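Local coordinates for N-acetylmuramoyl-L-alanine amidase AmiD (PDB 2WKX), which hydrolyses the amide link between N-acetylmuramoyl residues and L-amino acids in certain cell-wall glycopeptides, using one zinc ion per subunit, at residues 32-37 / 101-106. Residues are numbered along the deposited sequence; the frame is centred on the assembly and turned at random.
Sequences LVIHYT and IGIELE. With ZN (zinc ion), chain B.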
# COMPACT_ATOMS: atom_id res chain seq x y z
N LEU A 32 7.44 10.19 -1.26
CA LEU A 32 7.05 11.47 -1.84
C LEU A 32 7.46 11.44 -3.30
O LEU A 32 8.66 11.29 -3.60
CB LEU A 32 7.78 12.62 -1.13
CG LEU A 32 7.49 14.07 -1.57
CD1 LEU A 32 5.97 14.40 -1.49
CD2 LEU A 32 8.32 15.07 -0.72
N VAL A 33 6.49 11.59 -4.20
CA VAL A 33 6.78 11.45 -5.65
C VAL A 33 6.71 12.83 -6.30
O VAL A 33 5.72 13.59 -6.12
CB VAL A 33 5.80 10.48 -6.37
CG1 VAL A 33 6.22 10.32 -7.86
CG2 VAL A 33 5.70 9.09 -5.65
N ILE A 34 7.76 13.15 -7.07
CA ILE A 34 7.83 14.43 -7.79
C ILE A 34 7.52 14.20 -9.28
O ILE A 34 8.06 13.26 -9.92
CB ILE A 34 9.24 15.12 -7.63
CG1 ILE A 34 9.69 15.16 -6.16
CG2 ILE A 34 9.29 16.53 -8.31
CD1 ILE A 34 8.72 15.96 -5.20
N HIS A 35 6.65 15.06 -9.81
CA HIS A 35 6.17 15.01 -11.19
C HIS A 35 6.37 16.36 -11.88
O HIS A 35 6.50 17.40 -11.22
CB HIS A 35 4.64 14.75 -11.23
CG HIS A 35 4.19 13.50 -10.53
ND1 HIS A 35 4.01 12.31 -11.20
CD2 HIS A 35 3.82 13.28 -9.24
CE1 HIS A 35 3.60 11.39 -10.34
NE2 HIS A 35 3.45 11.96 -9.15
N TYR A 36 6.38 16.35 -13.21
CA TYR A 36 6.02 17.57 -13.95
C TYR A 36 4.67 17.39 -14.65
O TYR A 36 4.24 16.25 -14.95
CB TYR A 36 7.11 18.08 -14.93
CG TYR A 36 7.65 17.11 -15.97
CD1 TYR A 36 6.82 16.46 -16.89
CD2 TYR A 36 9.03 16.87 -16.05
CE1 TYR A 36 7.33 15.57 -17.86
CE2 TYR A 36 9.57 15.99 -17.02
CZ TYR A 36 8.71 15.34 -17.91
OH TYR A 36 9.21 14.45 -18.84
N THR A 37 4.00 18.50 -14.92
CA THR A 37 2.65 18.46 -15.48
C THR A 37 2.65 18.33 -17.00
O THR A 37 1.65 17.91 -17.60
CB THR A 37 1.84 19.75 -15.15
OG1 THR A 37 2.53 20.89 -15.68
CG2 THR A 37 1.66 19.96 -13.62
N ILE A 101 2.57 10.58 -1.27
CA ILE A 101 2.06 11.92 -1.59
C ILE A 101 2.66 12.32 -2.95
O ILE A 101 3.85 12.07 -3.23
CB ILE A 101 2.42 12.94 -0.47
CG1 ILE A 101 1.54 12.66 0.78
CG2 ILE A 101 2.24 14.39 -0.97
CD1 ILE A 101 1.92 13.50 1.98
N GLY A 102 1.83 12.91 -3.81
CA GLY A 102 2.28 13.27 -5.16
C GLY A 102 2.30 14.80 -5.26
O GLY A 102 1.29 15.45 -4.96
N ILE A 103 3.45 15.34 -5.67
CA ILE A 103 3.60 16.79 -5.93
C ILE A 103 3.78 17.01 -7.44
O ILE A 103 4.72 16.46 -8.05
CB ILE A 103 4.77 17.46 -5.15
CG1 ILE A 103 4.50 17.42 -3.63
CG2 ILE A 103 4.96 18.93 -5.62
CD1 ILE A 103 5.70 17.92 -2.77
N GLU A 104 2.87 17.78 -8.04
CA GLU A 104 3.00 18.16 -9.45
C GLU A 104 3.65 19.55 -9.58
O GLU A 104 3.19 20.53 -8.95
CB GLU A 104 1.64 18.16 -10.16
CG GLU A 104 1.11 16.75 -10.49
CD GLU A 104 1.61 16.20 -11.84
OE1 GLU A 104 2.44 16.84 -12.51
OE2 GLU A 104 1.19 15.10 -12.24
N LEU A 105 4.70 19.60 -10.39
CA LEU A 105 5.37 20.85 -10.72
C LEU A 105 4.97 21.31 -12.12
O LEU A 105 5.19 20.59 -13.09
CB LEU A 105 6.90 20.68 -10.62
CG LEU A 105 7.41 20.11 -9.28
CD1 LEU A 105 8.93 19.94 -9.37
CD2 LEU A 105 7.04 21.03 -8.10
N GLU A 106 4.37 22.50 -12.22
CA GLU A 106 4.11 23.04 -13.55
C GLU A 106 5.46 23.21 -14.28
O GLU A 106 6.30 24.03 -13.88
CB GLU A 106 3.38 24.39 -13.46
CG GLU A 106 3.11 24.95 -14.87
CD GLU A 106 2.81 26.44 -14.86
OE1 GLU A 106 2.70 27.00 -15.96
OE2 GLU A 106 2.70 27.03 -13.77
ZN ZN B . 4.42 11.93 -13.26
O HOH W 1 1.70 14.87 -15.03
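H35 and E104 stand side by side on one face of two neighbouring parallel strands, the carboxylate crossing the histidine side chain obliquely at its CB, ring and carboxylate planes only 22° apart. The meeting is at H35 CB, 3.3 Å from E104 OE1; the ring itself reaches on to the zinc ion, which ND1 binds at 2.1 Å and H151 and D161 help to hold. With CG anti to its carbonyl carbon (chi1 -57°), the imidazole turns its CD2-NE2 edge to G102, where a CB would come close to NE2; I103 O lies in the ring plane, 3.5 Å from H35 CD2. NE2 is hydrogen-bonded to H84, which helps fix the ring's rotation. E104, the proton acceptor, bends at chi2 (-87°), turning its carboxylate toward 32-37. A water donates to both E104 OE2 (2.8 Å) and Y36 O, bridging the strands beside the metal. T37 CG2 packs 3.4 Å from E104 OE1. An alanine in place of E104 would probably leave this water with one acceptor of its two, and H35 CB and T37 CG2 without the carboxylate they pack on. These are adjacent inner strands of the mixed sheet of the amidase 2 fold, 31-36 flanked also by 148-150 and 100-105 by 57-59, with the zinc site at their C-terminal ends. Five backbone bonds zip them together, from V33 N to I101 O through to T37 N to L105 O. On the other face L32 CD1 touches I101 CG2 and I103 CD1, both at 3.8 Å, while I34 CG2 meets L105 CD1 at 3.6 Å; helix 124-141 packs against I101, I103 and L105.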